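Local coordinates for protein ribonucleoside-diphosphate reductase (Pseudomonas aeruginosa, PDB 5IM3) that probably reduces ribonucleoside diphosphates to the deoxyribonucleotides needed for DNA synthesis, under allosteric control by nucleotides such as dATP, at residues Arg232-Gly237 and Gly313-Leu318. Residues are numbered along the deposited sequence; the frame is centred on the assembly and turned at random.
Sequences RAEALG and GIRFEL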
loop_
_atom_site.group_PDB
_atom_site.type_symbol
_atom_site.label_atom_id
_atom_site.label_comp_id
_atom_site.label_asym_id
_atom_site.label_seq_id
_atom_site.Cartn_x
_atom_site.Cartn_y
_atom_site.Cartn_z
ATOM N N ARG A 232 11.369 -1.775 -60.066
ATOM C CA ARG A 232 11.439 -2.159 -61.471
ATOM C C ARG A 232 12.817 -1.863 -62.050
ATOM O O ARG A 232 13.419 -2.712 -62.717
ATOM C CB ARG A 232 10.350 -1.439 -62.266
ATOM C CG ARG A 232 8.938 -1.878 -61.915
ATOM C CD ARG A 232 7.917 -1.299 -62.880
ATOM N NE ARG A 232 7.816 0.156 -62.769
ATOM C CZ ARG A 232 6.833 0.802 -62.149
ATOM N NH1 ARG A 232 5.837 0.137 -61.577
ATOM N NH2 ARG A 232 6.841 2.128 -62.107
ATOM N N ALA A 233 13.340 -0.662 -61.793
ATOM C CA ALA A 233 14.675 -0.322 -62.275
ATOM C C ALA A 233 15.727 -1.232 -61.657
ATOM O O ALA A 233 16.625 -1.721 -62.353
ATOM C CB ALA A 233 14.987 1.141 -61.965
ATOM N N GLU A 234 15.626 -1.470 -60.349
ATOM C CA GLU A 234 16.574 -2.336 -59.660
ATOM C C GLU A 234 16.548 -3.748 -60.238
ATOM O O GLU A 234 17.578 -4.282 -60.664
ATOM C CB GLU A 234 16.245 -2.345 -58.164
ATOM C CG GLU A 234 17.150 -3.202 -57.302
ATOM C CD GLU A 234 16.813 -3.088 -55.825
ATOM O OE1 GLU A 234 16.145 -2.104 -55.438
ATOM O OE2 GLU A 234 17.209 -3.983 -55.050
ATOM N N ALA A 235 15.364 -4.362 -60.274
ATOM C CA ALA A 235 15.259 -5.749 -60.715
ATOM C C ALA A 235 15.554 -5.884 -62.204
ATOM O O ALA A 235 16.378 -6.712 -62.610
ATOM C CB ALA A 235 13.869 -6.296 -60.393
ATOM N N LEU A 236 14.886 -5.083 -63.037
ATOM C CA LEU A 236 15.054 -5.227 -64.480
ATOM C C LEU A 236 16.476 -4.896 -64.908
ATOM O O LEU A 236 17.048 -5.584 -65.760
ATOM C CB LEU A 236 14.055 -4.341 -65.217
ATOM C CG LEU A 236 12.584 -4.649 -64.964
ATOM C CD1 LEU A 236 11.738 -3.584 -65.607
ATOM C CD2 LEU A 236 12.194 -6.026 -65.488
ATOM N N GLY A 237 17.065 -3.848 -64.331
ATOM C CA GLY A 237 18.451 -3.534 -64.635
ATOM C C GLY A 237 19.393 -4.672 -64.288
ATOM O O GLY A 237 20.338 -4.956 -65.026
ATOM N N GLY A 313 22.710 -7.642 -52.104
ATOM C CA GLY A 313 21.803 -6.618 -51.630
ATOM C C GLY A 313 20.805 -6.116 -52.652
ATOM O O GLY A 313 19.959 -5.284 -52.304
ATOM N N ILE A 314 20.867 -6.594 -53.893
ATOM C CA ILE A 314 20.001 -6.123 -54.967
ATOM C C ILE A 314 18.827 -7.085 -55.099
ATOM O O ILE A 314 19.018 -8.275 -55.378
ATOM C CB ILE A 314 20.768 -6.007 -56.293
ATOM C CG1 ILE A 314 21.897 -4.978 -56.159
ATOM C CG2 ILE A 314 19.820 -5.625 -57.431
ATOM C CD1 ILE A 314 22.765 -4.840 -57.395
ATOM N N ARG A 315 17.614 -6.573 -54.905
ATOM C CA ARG A 315 16.408 -7.354 -55.146
ATOM C C ARG A 315 16.160 -7.440 -56.646
ATOM O O ARG A 315 15.955 -6.414 -57.306
ATOM C CB ARG A 315 15.206 -6.726 -54.444
ATOM C CG ARG A 315 15.016 -7.154 -52.995
ATOM C CD ARG A 315 16.144 -6.674 -52.103
ATOM N NE ARG A 315 15.826 -6.854 -50.688
ATOM C CZ ARG A 315 16.716 -6.785 -49.702
ATOM N NH1 ARG A 315 17.994 -6.546 -49.969
ATOM N NH2 ARG A 315 16.326 -6.963 -48.445
ATOM N N PHE A 316 16.180 -8.658 -57.190
ATOM C CA PHE A 316 15.883 -8.867 -58.603
ATOM C C PHE A 316 14.648 -9.741 -58.803
ATOM O O PHE A 316 14.488 -10.344 -59.868
ATOM C CB PHE A 316 17.094 -9.455 -59.331
ATOM C CG PHE A 316 17.481 -10.835 -58.877
ATOM C CD1 PHE A 316 18.281 -11.016 -57.760
ATOM C CD2 PHE A 316 17.063 -11.952 -59.583
ATOM C CE1 PHE A 316 18.644 -12.286 -57.348
ATOM C CE2 PHE A 316 17.423 -13.224 -59.177
ATOM C CZ PHE A 316 18.215 -13.391 -58.058
ATOM N N GLU A 317 13.762 -9.801 -57.809
ATOM C CA GLU A 317 12.493 -10.517 -57.914
ATOM C C GLU A 317 11.358 -9.511 -57.765
ATOM O O GLU A 317 11.185 -8.917 -56.694
ATOM C CB GLU A 317 12.395 -11.614 -56.856
ATOM C CG GLU A 317 11.167 -12.499 -56.993
ATOM C CD GLU A 317 11.166 -13.653 -56.008
ATOM O OE1 GLU A 317 11.566 -13.446 -54.841
ATOM O OE2 GLU A 317 10.769 -14.770 -56.406
ATOM N N LEU A 318 10.584 -9.324 -58.835
ATOM C CA LEU A 318 9.460 -8.399 -58.820
ATOM C C LEU A 318 8.218 -9.060 -58.227
ATOM O O LEU A 318 8.107 -10.288 -58.203
ATOM C CB LEU A 318 9.174 -7.900 -60.234
ATOM C CG LEU A 318 10.151 -6.835 -60.739
ATOM C CD1 LEU A 318 10.013 -6.611 -62.235
ATOM C CD2 LEU A 318 9.940 -5.525 -59.986
#
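With CG turned away from its own backbone nitrogen (chi1 -180°) and the rest of the chain extended, Glu-234 reaches from helix 219-239 to the backbone of Ile-314 and Arg-315, in the second strand of the short beta hairpin 310-315. The contact joins a helix of the second ATP cone region to the all-alpha region, away from the nucleotide sites, and illustrates how a helix side chain can hold the edge of a hairpin through a main-chain N-H. Arg-315 N gives a hydrogen bond to Glu-234 OE2, at 2.6 Å, meeting the oxygen on its anti side and 21° out of the carboxylate plane. The other oxygen, OE1, is bonded to the hydroxyl of Tyr-304, so each carboxylate oxygen has a partner. Glu-234 CG lies 3.6 Å from Ile-314 CG2. The guanidinium of Arg-315 leads elsewhere, to the backbone oxygens of Tyr-304 and Asp-305. One residue further along the helix, Ala-235 CB sits 3.7 Å from Phe-316 CA. Beyond the hairpin, Leu-318, the N-cap residue of helix 319-330, points back at helix 219-239 and crosses Leu-236 at about a right angle, Leu-318 CD1 meeting Leu-236 CD2 at 4.0 Å, where Met-250 and Ala-257 of helix 250-267 touch Leu-236. Leu-318 CG lies 3.8 Å from Ala-235 CB.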